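Local coordinates for protein ferredoxin--NADP reductase, apicoplast (Plasmodium falciparum, PDB 3JQQ) that transfers electrons between NADP(H) and ferredoxin through its FAD cofactor, and may serve the terminal step of isoprenoid precursor synthesis in the apicoplast, at residues F160-D165 against T171-I176; P184-L189 against N227-F232; K191-D196 against G209-Y214; Y231-K234 against N239-I242. The protein carries 1 engineered substitution. All coordinates share one frame; numbering follows the deposited sequence.

The four contacts serve as a worked example of how a nucleotide-binding domain is packed around a parallel sheet. Contact 1 comes first along the chain, where the polypeptide passes from the antiparallel FAD-binding sheet into strand 173-178. Contact 2 then pairs helices 183-192 and 226-235, and contact 3 is nested inside the loop it closes, their centres about 7 Å apart. Contact 4 follows, sharing helix 226-235 with contact 2 at about 9 Å between centres. Strands 173-178, 211-217 and 240-246 are successive neighbours in the sheet, so contacts 1, 3 and 4, the centres of 1 and 4 about 16 Å apart, fasten loops and helices to one layer.

Contact 1 of 4, residues F160-D165 against T171-I176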
loop_
_atom_site.group_PDB
_atom_site.type_symbol
_atom_site.label_atom_id
_atom_site.label_comp_id
_atom_site.label_asym_id
_atom_site.label_seq_id
_atom_site.Cartn_x
_atom_site.Cartn_y
_atom_site.Cartn_z
ATOM N N PHE B 160 15.890 0.752 -10.946
ATOM C CA PHE B 160 16.204 1.633 -9.829
ATOM C C PHE B 160 17.683 1.475 -9.488
ATOM O O PHE B 160 18.036 1.026 -8.399
ATOM C CB PHE B 160 15.326 1.256 -8.633
ATOM C CG PHE B 160 15.210 2.330 -7.589
ATOM C CD1 PHE B 160 14.705 3.581 -7.907
ATOM C CD2 PHE B 160 15.575 2.079 -6.284
ATOM C CE1 PHE B 160 14.590 4.563 -6.941
ATOM C CE2 PHE B 160 15.462 3.054 -5.314
ATOM C CZ PHE B 160 14.970 4.296 -5.637
ATOM N N ASN B 161 18.541 1.852 -10.431
ATOM C CA ASN B 161 19.966 1.538 -10.351
ATOM C C ASN B 161 20.895 2.741 -10.235
ATOM O O ASN B 161 20.525 3.866 -10.575
ATOM C CB ASN B 161 20.380 0.702 -11.561
ATOM C CG ASN B 161 19.655 -0.624 -11.623
ATOM O OD1 ASN B 161 19.691 -1.410 -10.675
ATOM N ND2 ASN B 161 18.997 -0.887 -12.747
ATOM N N LEU B 162 22.116 2.484 -9.761
ATOM C CA LEU B 162 23.151 3.509 -9.689
ATOM C C LEU B 162 23.642 3.893 -11.080
ATOM O O LEU B 162 23.569 3.092 -12.014
ATOM C CB LEU B 162 24.339 3.017 -8.869
ATOM C CG LEU B 162 24.146 2.784 -7.371
ATOM C CD1 LEU B 162 25.451 2.325 -6.742
ATOM C CD2 LEU B 162 23.635 4.044 -6.689
ATOM N N PRO B 163 24.139 5.131 -11.220
ATOM C CA PRO B 163 24.874 5.548 -12.410
ATOM C C PRO B 163 26.084 4.639 -12.610
ATOM O O PRO B 163 26.758 4.294 -11.639
ATOM C CB PRO B 163 25.332 6.964 -12.059
ATOM C CG PRO B 163 24.333 7.446 -11.062
ATOM C CD PRO B 163 23.937 6.238 -10.269
ATOM N N ASN B 164 26.360 4.263 -13.856
ATOM C CA ASN B 164 27.365 3.236 -14.149
ATOM C C ASN B 164 28.822 3.591 -13.836
ATOM O O ASN B 164 29.714 2.765 -14.023
ATOM C CB ASN B 164 27.238 2.749 -15.599
ATOM C CG ASN B 164 27.272 3.882 -16.608
ATOM O OD1 ASN B 164 26.683 4.943 -16.393
ATOM N ND2 ASN B 164 27.957 3.657 -17.725
ATOM N N ASP B 165 29.065 4.806 -13.355
ATOM C CA ASP B 165 30.425 5.235 -13.032
ATOM C C ASP B 165 30.482 5.952 -11.686
ATOM O O ASP B 165 31.394 6.735 -11.426
ATOM C CB ASP B 165 30.965 6.149 -14.133
ATOM C CG ASP B 165 30.041 7.316 -14.422
ATOM O OD1 ASP B 165 29.112 7.551 -13.621
ATOM O OD2 ASP B 165 30.242 7.999 -15.448
ATOM N N THR B 171 30.252 10.387 -7.396
ATOM C CA THR B 171 28.992 11.116 -7.475
ATOM C C THR B 171 28.277 11.167 -6.133
ATOM O O THR B 171 28.332 10.215 -5.353
ATOM C CB THR B 171 28.056 10.507 -8.539
ATOM O OG1 THR B 171 27.752 9.150 -8.193
ATOM C CG2 THR B 171 28.719 10.532 -9.904
ATOM N N ASN B 172 27.616 12.282 -5.857
ATOM C CA ASN B 172 26.881 12.472 -4.619
ATOM C C ASN B 172 25.447 11.978 -4.744
ATOM O O ASN B 172 24.910 11.910 -5.848
ATOM C CB ASN B 172 26.904 13.942 -4.209
ATOM C CG ASN B 172 28.302 14.529 -4.229
ATOM O OD1 ASN B 172 29.206 14.026 -3.572
ATOM N ND2 ASN B 172 28.485 15.602 -4.991
ATOM N N PHE B 173 24.826 11.638 -3.624
ATOM C CA PHE B 173 23.466 11.095 -3.636
ATOM C C PHE B 173 22.570 11.683 -2.552
ATOM O O PHE B 173 23.039 12.105 -1.494
ATOM C CB PHE B 173 23.489 9.575 -3.450
ATOM C CG PHE B 173 24.249 8.831 -4.515
ATOM C CD1 PHE B 173 25.542 8.393 -4.285
ATOM C CD2 PHE B 173 23.660 8.549 -5.736
ATOM C CE1 PHE B 173 26.239 7.697 -5.255
ATOM C CE2 PHE B 173 24.353 7.849 -6.708
ATOM C CZ PHE B 173 25.644 7.428 -6.472
ATOM N N ILE B 174 21.272 11.700 -2.839
ATOM C CA ILE B 174 20.246 11.871 -1.821
ATOM C C ILE B 174 19.319 10.662 -1.908
ATOM O O ILE B 174 18.643 10.465 -2.915
ATOM C CB ILE B 174 19.422 13.147 -2.037
ATOM C CG1 ILE B 174 20.295 14.390 -1.845
ATOM C CG2 ILE B 174 18.226 13.184 -1.094
ATOM C CD1 ILE B 174 19.620 15.681 -2.270
ATOM N N PHE B 175 19.309 9.839 -0.862
ATOM C CA PHE B 175 18.410 8.692 -0.811
ATOM C C PHE B 175 17.241 8.993 0.118
ATOM O O PHE B 175 17.438 9.411 1.257
ATOM C CB PHE B 175 19.133 7.433 -0.317
ATOM C CG PHE B 175 20.320 7.031 -1.152
ATOM C CD1 PHE B 175 21.463 6.534 -0.547
ATOM C CD2 PHE B 175 20.294 7.142 -2.531
ATOM C CE1 PHE B 175 22.559 6.154 -1.300
ATOM C CE2 PHE B 175 21.389 6.766 -3.291
ATOM C CZ PHE B 175 22.522 6.271 -2.675
ATOM N N ILE B 176 16.023 8.778 -0.369
ATOM C CA ILE B 176 14.831 8.987 0.447
ATOM C C ILE B 176 14.057 7.675 0.578
ATOM O O ILE B 176 13.751 7.028 -0.420
ATOM C CB ILE B 176 13.938 10.098 -0.145
ATOM C CG1 ILE B 176 14.687 11.434 -0.131
ATOM C CG2 ILE B 176 12.635 10.207 0.626
ATOM C CD1 ILE B 176 14.021 12.524 -0.946
#
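Apolar packing of a loop against the start of a strand brings L162 and P163 up to the ring of F173, at the point where the chain leaves the antiparallel FAD-binding sheet and enters the parallel sheet of the nucleotide-binding domain. Residues 160-165 follow strand 150-157, the short helix 166-169 intervenes, and F173 opens strand 173-178. The two backbones stay apart, with 9.7 Å between the CA atoms of L162 and F173, and the side chains bridge the interval.

Both loop residues meet the same corner of the phenyl ring. CD of P163 comes to the ring's edge, in its plane, 3.9 Å from CE2 of F173. The proline and the phenylalanine reach toward each other from opposite directions. L162 arrives across F173 at nearly a right angle, and its CD2 methyl sits 3.9 Å from CE2 of F173 and equally close to CZ. With CG of F173 lying anti to its carbonyl carbon (chi1 -60°), the ring projects from the strand toward the loop.

Around this point the packing continues on several sides. L162 also touches F188 and L192 of helix 183-192, P163 touches Y282 of strand 280-285, and F173 rests on I211 of the adjacent strand. The carbonyl of N161 is hydrogen-bonded to the hydroxyl of Y282.

No hydrogen bond spans the two segments, so what joins them directly is van der Waals contact, probably with a hydrophobic contribution, among a leucine methyl, a proline methylene and one aromatic corner; the hydrogen bonds of these segments go to other parts of the fold, among them the neighbouring strands.

Contact 2 of 4, residues P184-L189 against N227-F232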
loop_
_atom_site.group_PDB
_atom_site.type_symbol
_atom_site.label_atom_id
_atom_site.label_comp_id
_atom_site.label_asym_id
_atom_site.label_seq_id
_atom_site.Cartn_x
_atom_site.Cartn_y
_atom_site.Cartn_z
ATOM N N PRO B 184 17.212 -1.026 -1.236
ATOM C CA PRO B 184 18.145 -0.786 -2.337
ATOM C C PRO B 184 19.251 0.197 -1.961
ATOM O O PRO B 184 20.314 0.195 -2.583
ATOM C CB PRO B 184 17.253 -0.190 -3.432
ATOM C CG PRO B 184 16.092 0.392 -2.703
ATOM C CD PRO B 184 15.862 -0.518 -1.529
ATOM N N TYR B 185 19.004 1.030 -0.955
ATOM C CA TYR B 185 20.018 1.971 -0.499
ATOM C C TYR B 185 21.108 1.247 0.284
ATOM O O TYR B 185 22.278 1.634 0.242
ATOM C CB TYR B 185 19.395 3.090 0.339
ATOM C CG TYR B 185 18.334 3.881 -0.394
ATOM C CD1 TYR B 185 17.161 4.262 0.243
ATOM C CD2 TYR B 185 18.502 4.238 -1.727
ATOM C CE1 TYR B 185 16.188 4.986 -0.423
ATOM C CE2 TYR B 185 17.534 4.960 -2.404
ATOM C CZ TYR B 185 16.378 5.332 -1.747
ATOM O OH TYR B 185 15.411 6.052 -2.416
ATOM N N ILE B 186 20.716 0.196 0.999
ATOM C CA ILE B 186 21.674 -0.670 1.675
ATOM C C ILE B 186 22.542 -1.365 0.631
ATOM O O ILE B 186 23.757 -1.490 0.799
ATOM C CB ILE B 186 20.965 -1.729 2.543
ATOM C CG1 ILE B 186 20.110 -1.052 3.623
ATOM C CG2 ILE B 186 21.975 -2.682 3.166
ATOM C CD1 ILE B 186 20.852 -0.015 4.443
ATOM N N SER B 187 21.909 -1.807 -0.451
ATOM C CA SER B 187 22.617 -2.440 -1.558
ATOM C C SER B 187 23.632 -1.471 -2.154
ATOM O O SER B 187 24.809 -1.807 -2.333
ATOM C CB SER B 187 21.623 -2.888 -2.632
ATOM O OG SER B 187 22.289 -3.455 -3.746
ATOM N N PHE B 188 23.171 -0.262 -2.456
ATOM C CA PHE B 188 24.051 0.784 -2.956
ATOM C C PHE B 188 25.261 1.000 -2.043
ATOM O O PHE B 188 26.403 1.026 -2.506
ATOM C CB PHE B 188 23.295 2.105 -3.121
ATOM C CG PHE B 188 22.207 2.065 -4.158
ATOM C CD1 PHE B 188 21.226 3.043 -4.183
ATOM C CD2 PHE B 188 22.157 1.047 -5.099
ATOM C CE1 PHE B 188 20.222 3.017 -5.132
ATOM C CE2 PHE B 188 21.151 1.012 -6.051
ATOM C CZ PHE B 188 20.184 2.000 -6.067
ATOM N N LEU B 189 25.002 1.162 -0.747
ATOM C CA LEU B 189 26.065 1.468 0.211
ATOM C C LEU B 189 27.089 0.347 0.298
ATOM O O LEU B 189 28.287 0.596 0.435
ATOM C CB LEU B 189 25.478 1.754 1.601
ATOM C CG LEU B 189 24.655 3.034 1.778
ATOM C CD1 LEU B 189 24.011 3.062 3.156
ATOM C CD2 LEU B 189 25.520 4.269 1.564
ATOM N N ASN B 227 22.266 -1.809 11.972
ATOM C CA ASN B 227 23.658 -2.216 12.160
ATOM C C ASN B 227 24.559 -1.617 11.092
ATOM O O ASN B 227 25.548 -0.945 11.392
ATOM C CB ASN B 227 23.793 -3.741 12.113
ATOM C CG ASN B 227 23.221 -4.418 13.337
ATOM O OD1 ASN B 227 22.901 -3.768 14.330
ATOM N ND2 ASN B 227 23.098 -5.737 13.276
ATOM N N GLU B 228 24.212 -1.890 9.838
ATOM C CA GLU B 228 24.955 -1.375 8.699
ATOM C C GLU B 228 24.941 0.150 8.678
ATOM O O GLU B 228 25.984 0.785 8.526
ATOM C CB GLU B 228 24.371 -1.918 7.392
ATOM C CG GLU B 228 24.572 -3.411 7.184
ATOM C CD GLU B 228 23.590 -4.256 7.974
ATOM O OE1 GLU B 228 23.671 -5.500 7.873
ATOM O OE2 GLU B 228 22.741 -3.682 8.690
ATOM N N LEU B 229 23.755 0.731 8.831
ATOM C CA LEU B 229 23.609 2.180 8.789
ATOM C C LEU B 229 24.469 2.866 9.840
ATOM O O LEU B 229 25.093 3.894 9.571
ATOM C CB LEU B 229 22.139 2.591 8.947
ATOM C CG LEU B 229 21.205 2.352 7.755
ATOM C CD1 LEU B 229 19.752 2.616 8.140
ATOM C CD2 LEU B 229 21.609 3.207 6.560
ATOM N N GLU B 230 24.505 2.294 11.039
ATOM C CA GLU B 230 25.340 2.835 12.105
ATOM C C GLU B 230 26.819 2.597 11.821
ATOM O O GLU B 230 27.667 3.402 12.199
ATOM C CB GLU B 230 24.946 2.249 13.463
ATOM C CG GLU B 230 23.714 2.902 14.067
ATOM C CD GLU B 230 23.351 2.337 15.427
ATOM O OE1 GLU B 230 23.620 1.141 15.669
ATOM O OE2 GLU B 230 22.789 3.090 16.253
ATOM N N TYR B 231 27.125 1.494 11.146
ATOM C CA TYR B 231 28.506 1.185 10.798
ATOM C C TYR B 231 29.046 2.157 9.752
ATOM O O TYR B 231 30.218 2.542 9.794
ATOM C CB TYR B 231 28.642 -0.254 10.296
ATOM C CG TYR B 231 29.990 -0.543 9.658
ATOM C CD1 TYR B 231 31.083 -0.915 10.433
ATOM C CD2 TYR B 231 30.168 -0.435 8.286
ATOM C CE1 TYR B 231 32.313 -1.178 9.852
ATOM C CE2 TYR B 231 31.392 -0.695 7.698
ATOM C CZ TYR B 231 32.461 -1.066 8.486
ATOM O OH TYR B 231 33.680 -1.326 7.902
ATOM N N PHE B 232 28.191 2.552 8.815
ATOM C CA PHE B 232 28.606 3.489 7.782
ATOM C C PHE B 232 28.827 4.882 8.362
ATOM O O PHE B 232 29.762 5.586 7.966
ATOM C CB PHE B 232 27.587 3.533 6.643
ATOM C CG PHE B 232 27.439 2.230 5.907
ATOM C CD1 PHE B 232 26.188 1.666 5.714
ATOM C CD2 PHE B 232 28.556 1.565 5.410
ATOM C CE1 PHE B 232 26.046 0.469 5.038
ATOM C CE2 PHE B 232 28.421 0.366 4.733
ATOM C CZ PHE B 232 27.167 -0.182 4.545
#
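L229 and F232 of helix 226-235 pack on I186 and L189 of helix 183-192, a helix pair lying on one side of the parallel sheet in the Rossmann-like NADP-binding domain. The short helical segments run in broadly the same direction, at 42° to each other, with their axes 11.1 Å apart at closest approach. That is a wide spacing, and large apolar side chains fill it.

Reading along 227-232, L229 is the first to touch. Its CD2 methyl approaches CD1 of I186 at 3.9 Å, the two side chains crossing at about a right angle, and the same methyl also comes near CD1 of L189. L229 continues inward to I242 and Y244 of strand 240-246, while L189 reaches I211, I213 and I240, so the pair is seated on the sheet as well as on itself.

One helical turn later F232 presents its ring to L189. The leucine's CG is anti to its carbonyl carbon (chi1 -68°), and its CD1 lands 3.6 Å from CD1 of F232. Nearer the backbone of L189, its CB makes a CH-pi contact over the ring face, 4.1 Å from the F232 centroid and 28° off the ring normal.

Contact 3 of 4, residues K191-D196 against G209-Y214; sequences KLFAYD and GYITIY
I211 meets L192 and F193 in a buried apolar contact between the C-terminal end of helix 183-192 and the beginning of strand 211-217. It is small, and a single methyl group, CD1 of I211, does all the close touching from the strand.

The aliphatic part is methyl against methyl: CD1 of L192 lies 3.9 Å from CD1 of I211. The isoleucine has CG1 anti to its carbonyl carbon and its chain extended beyond that (chi2 165°), which carries CD1 out from the strand to meet the leucine.

The aromatic part uses the far end of the F193 ring. CZ of F193 is 4.0 Å from CD1 of I211, with CE2 at a similar distance, and the two side chains approach from opposite directions. F193 is the first residue to depart from helical geometry, and its ring swings back toward the strand.

Polar interactions contribute nothing directly across the two segments. Those nearby belong to the sheet: the backbone of I211 bonds to N239 and N241 on one side, and its neighbours Y210 and T212 bond to F173 on the other.

The contact thus sits beneath the end of a helix, over an inner strand, 211-217, which lies between 173-178 and 240-246. I211 also touches F173, F175 and L189, and F193 stacks on the ring of Y236, so the helix terminus, two neighbouring strands and the chain just beyond helix 226-235 converge here.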
loop_
_atom_site.group_PDB
_atom_site.type_symbol
_atom_site.label_atom_id
_atom_site.label_comp_id
_atom_site.label_asym_id
_atom_site.label_seq_id
_atom_site.Cartn_x
_atom_site.Cartn_y
_atom_site.Cartn_z
ATOM N N LYS B 191 27.931 -1.634 -2.091
ATOM C CA LYS B 191 28.782 -1.547 -3.275
ATOM C C LYS B 191 29.763 -0.381 -3.177
ATOM O O LYS B 191 30.956 -0.542 -3.424
ATOM C CB LYS B 191 27.956 -1.417 -4.557
ATOM C CG LYS B 191 28.812 -1.147 -5.790
ATOM C CD LYS B 191 27.971 -0.940 -7.039
ATOM C CE LYS B 191 28.823 -0.442 -8.201
ATOM N NZ LYS B 191 29.909 -1.400 -8.561
ATOM N N LEU B 192 29.252 0.791 -2.812
ATOM C CA LEU B 192 30.058 2.008 -2.787
ATOM C C LEU B 192 31.165 1.963 -1.734
ATOM O O LEU B 192 32.304 2.346 -2.004
ATOM C CB LEU B 192 29.169 3.237 -2.561
ATOM C CG LEU B 192 28.056 3.503 -3.582
ATOM C CD1 LEU B 192 27.028 4.478 -3.019
ATOM C CD2 LEU B 192 28.623 4.023 -4.894
ATOM N N PHE B 193 30.829 1.496 -0.536
ATOM C CA PHE B 193 31.781 1.487 0.573
ATOM C C PHE B 193 32.498 0.146 0.731
ATOM O O PHE B 193 33.183 -0.084 1.727
ATOM C CB PHE B 193 31.090 1.874 1.883
ATOM C CG PHE B 193 30.598 3.296 1.914
ATOM C CD1 PHE B 193 31.470 4.350 1.700
ATOM C CD2 PHE B 193 29.265 3.577 2.176
ATOM C CE1 PHE B 193 31.020 5.658 1.733
ATOM C CE2 PHE B 193 28.810 4.881 2.214
ATOM C CZ PHE B 193 29.687 5.924 1.993
ATOM N N ALA B 194 32.332 -0.734 -0.251
ATOM C CA ALA B 194 33.015 -2.031 -0.266
ATOM C C ALA B 194 32.717 -2.900 0.960
ATOM O O ALA B 194 33.584 -3.638 1.432
ATOM C CB ALA B 194 34.518 -1.838 -0.427
ATOM N N TYR B 195 31.485 -2.820 1.457
ATOM C CA TYR B 195 31.078 -3.542 2.655
ATOM C C TYR B 195 31.436 -5.024 2.639
ATOM O O TYR B 195 31.152 -5.734 1.677
ATOM C CB TYR B 195 29.575 -3.401 2.898
ATOM C CG TYR B 195 29.129 -3.898 4.250
ATOM C CD1 TYR B 195 29.144 -3.056 5.353
ATOM C CD2 TYR B 195 28.702 -5.210 4.432
ATOM C CE1 TYR B 195 28.746 -3.499 6.598
ATOM C CE2 TYR B 195 28.298 -5.665 5.680
ATOM C CZ TYR B 195 28.324 -4.801 6.759
ATOM O OH TYR B 195 27.920 -5.230 8.008
ATOM N N ASP B 196 32.048 -5.479 3.727
ATOM C CA ASP B 196 32.280 -6.899 3.949
ATOM C C ASP B 196 32.075 -7.234 5.425
ATOM O O ASP B 196 32.804 -6.750 6.293
ATOM C CB ASP B 196 33.680 -7.314 3.493
ATOM C CG ASP B 196 33.919 -8.802 3.649
ATOM O OD1 ASP B 196 33.031 -9.489 4.196
ATOM O OD2 ASP B 196 34.990 -9.282 3.225
ATOM N N GLY B 209 32.299 10.377 -2.378
ATOM C CA GLY B 209 31.207 11.323 -2.591
ATOM C C GLY B 209 30.426 11.539 -1.307
ATOM O O GLY B 209 30.760 10.964 -0.271
ATOM N N TYR B 210 29.387 12.367 -1.363
ATOM C CA TYR B 210 28.571 12.622 -0.179
ATOM C C TYR B 210 27.150 12.096 -0.345
ATOM O O TYR B 210 26.484 12.373 -1.342
ATOM C CB TYR B 210 28.547 14.113 0.168
ATOM C CG TYR B 210 28.196 14.385 1.616
ATOM C CD1 TYR B 210 28.955 13.840 2.644
ATOM C CD2 TYR B 210 27.115 15.189 1.956
ATOM C CE1 TYR B 210 28.644 14.080 3.968
ATOM C CE2 TYR B 210 26.792 15.436 3.283
ATOM C CZ TYR B 210 27.565 14.878 4.283
ATOM O OH TYR B 210 27.258 15.121 5.607
ATOM N N ILE B 211 26.697 11.335 0.645
ATOM C CA ILE B 211 25.363 10.736 0.615
ATOM C C ILE B 211 24.498 11.262 1.755
ATOM O O ILE B 211 24.903 11.237 2.917
ATOM C CB ILE B 211 25.446 9.199 0.704
ATOM C CG1 ILE B 211 26.261 8.644 -0.474
ATOM C CG2 ILE B 211 24.051 8.588 0.745
ATOM C CD1 ILE B 211 26.692 7.204 -0.291
ATOM N N THR B 212 23.310 11.747 1.414
ATOM C CA THR B 212 22.363 12.219 2.415
ATOM C C THR B 212 21.136 11.321 2.419
ATOM O O THR B 212 20.476 11.149 1.396
ATOM C CB THR B 212 21.924 13.669 2.149
ATOM O OG1 THR B 212 23.074 14.477 1.871
ATOM C CG2 THR B 212 21.189 14.232 3.357
ATOM N N ILE B 213 20.835 10.748 3.578
ATOM C CA ILE B 213 19.747 9.792 3.683
ATOM C C ILE B 213 18.601 10.326 4.530
ATOM O O ILE B 213 18.801 10.767 5.661
ATOM C CB ILE B 213 20.236 8.455 4.262
ATOM C CG1 ILE B 213 21.471 7.975 3.497
ATOM C CG2 ILE B 213 19.128 7.414 4.217
ATOM C CD1 ILE B 213 21.801 6.520 3.718
ATOM N N TYR B 214 17.401 10.294 3.961
ATOM C CA TYR B 214 16.192 10.660 4.681
ATOM C C TYR B 214 15.336 9.410 4.817
ATOM O O TYR B 214 14.854 8.868 3.822
ATOM C CB TYR B 214 15.429 11.753 3.934
ATOM C CG TYR B 214 16.213 13.031 3.735
ATOM C CD1 TYR B 214 16.798 13.327 2.511
ATOM C CD2 TYR B 214 16.366 13.942 4.771
ATOM C CE1 TYR B 214 17.512 14.498 2.324
ATOM C CE2 TYR B 214 17.079 15.113 4.594
ATOM C CZ TYR B 214 17.649 15.385 3.370
ATOM O OH TYR B 214 18.357 16.551 3.191
#

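Contact 4 of 4, residues Y231-K234 against N239-I242; sequences YFQK and NINI
The flat amide of Q233 is laid over I242, with CD1 of I242 almost straight above OE1 of Q233 relative to the amide plane, 3.7 Å away. The backbone N of I242 lies on the same side of that plane, 3.5 Å from NE2 of Q233 and tilted from the perpendicular; no hydrogen bond forms between them. OD1 of N241 lies beyond NE2 of Q233, too distant at 4.4 Å for a bond. The ring of F232 leads away from the strand, and of its side chain only CB touches I240.

These contacts close the beta-alpha-beta crossover made by strand 211-217, helix 226-235 and strand 240-246, at the short connection from the helix to the strand that is outermost within this chain. The CA atoms of Q233 and I240 come within 6.1 Å. The amide reaches as far as I242 because CG of Q233 is anti to its backbone N (chi1 -154°) and the chain continues extended.

Closer to the connection, I240 fills the angle between helix and strand with both its branches. CD1 of I240 packs on CB of F232 at 4.2 Å, and also on L189 of helix 183-192. Its other branch addresses the helix backbone: CG2 of I240 nestles 3.7 Å from CA of Q233 and just as near the carbonyl O of F232.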
loop_
_atom_site.group_PDB
_atom_site.type_symbol
_atom_site.label_atom_id
_atom_site.label_comp_id
_atom_site.label_asym_id
_atom_site.label_seq_id
_atom_site.Cartn_x
_atom_site.Cartn_y
_atom_site.Cartn_z
ATOM N N TYR B 231 27.125 1.494 11.146
ATOM C CA TYR B 231 28.506 1.185 10.798
ATOM C C TYR B 231 29.046 2.157 9.752
ATOM O O TYR B 231 30.218 2.542 9.794
ATOM C CB TYR B 231 28.642 -0.254 10.296
ATOM C CG TYR B 231 29.990 -0.543 9.658
ATOM C CD1 TYR B 231 31.083 -0.915 10.433
ATOM C CD2 TYR B 231 30.168 -0.435 8.286
ATOM C CE1 TYR B 231 32.313 -1.178 9.852
ATOM C CE2 TYR B 231 31.392 -0.695 7.698
ATOM C CZ TYR B 231 32.461 -1.066 8.486
ATOM O OH TYR B 231 33.680 -1.326 7.902
ATOM N N PHE B 232 28.191 2.552 8.815
ATOM C CA PHE B 232 28.606 3.489 7.782
ATOM C C PHE B 232 28.827 4.882 8.362
ATOM O O PHE B 232 29.762 5.586 7.966
ATOM C CB PHE B 232 27.587 3.533 6.643
ATOM C CG PHE B 232 27.439 2.230 5.907
ATOM C CD1 PHE B 232 26.188 1.666 5.714
ATOM C CD2 PHE B 232 28.556 1.565 5.410
ATOM C CE1 PHE B 232 26.046 0.469 5.038
ATOM C CE2 PHE B 232 28.421 0.366 4.733
ATOM C CZ PHE B 232 27.167 -0.182 4.545
ATOM N N GLN B 233 27.974 5.275 9.299
ATOM C CA GLN B 233 28.051 6.601 9.902
ATOM C C GLN B 233 29.259 6.724 10.831
ATOM O O GLN B 233 29.789 7.817 11.036
ATOM C CB GLN B 233 26.755 6.922 10.650
ATOM C CG GLN B 233 26.452 8.404 10.767
ATOM C CD GLN B 233 24.996 8.679 11.099
ATOM O OE1 GLN B 233 24.285 7.805 11.597
ATOM N NE2 GLN B 233 24.545 9.899 10.823
ATOM N N LYS B 234 29.695 5.597 11.385
ATOM C CA LYS B 234 30.863 5.567 12.266
ATOM C C LYS B 234 32.167 5.538 11.469
ATOM O O LYS B 234 33.136 6.212 11.819
ATOM C CB LYS B 234 30.779 4.354 13.202
ATOM C CG LYS B 234 31.883 4.292 14.256
ATOM C CD LYS B 234 31.713 3.081 15.166
ATOM C CE LYS B 234 31.809 1.778 14.382
ATOM N NZ LYS B 234 31.701 0.576 15.259
ATOM N N ASN B 239 31.321 11.148 4.783
ATOM C CA ASN B 239 30.745 10.746 3.502
ATOM C C ASN B 239 29.266 10.371 3.594
ATOM O O ASN B 239 28.655 10.006 2.590
ATOM C CB ASN B 239 31.541 9.586 2.898
ATOM C CG ASN B 239 32.999 9.937 2.668
ATOM O OD1 ASN B 239 33.893 9.353 3.282
ATOM N ND2 ASN B 239 33.244 10.899 1.787
ATOM N N ILE B 240 28.692 10.460 4.791
ATOM C CA ILE B 240 27.280 10.101 4.983
ATOM C C ILE B 240 26.602 10.865 6.122
ATOM O O ILE B 240 27.200 11.108 7.171
ATOM C CB ILE B 240 27.112 8.585 5.218
ATOM C CG1 ILE B 240 25.690 8.142 4.860
ATOM C CG2 ILE B 240 27.457 8.226 6.655
ATOM C CD1 ILE B 240 25.538 6.640 4.709
ATOM N N ASN B 241 25.345 11.236 5.895
ATOM C CA ASN B 241 24.532 11.922 6.892
ATOM C C ASN B 241 23.105 11.378 6.855
ATOM O O ASN B 241 22.421 11.481 5.836
ATOM C CB ASN B 241 24.533 13.431 6.631
ATOM C CG ASN B 241 23.878 14.222 7.748
ATOM O OD1 ASN B 241 23.921 13.827 8.913
ATOM N ND2 ASN B 241 23.275 15.357 7.400
ATOM N N ILE B 242 22.662 10.793 7.964
ATOM C CA ILE B 242 21.353 10.148 8.017
ATOM C C ILE B 242 20.347 10.925 8.855
ATOM O O ILE B 242 20.581 11.185 10.034
ATOM C CB ILE B 242 21.447 8.729 8.606
ATOM C CG1 ILE B 242 22.427 7.872 7.802
ATOM C CG2 ILE B 242 20.069 8.083 8.658
ATOM C CD1 ILE B 242 22.780 6.558 8.477
#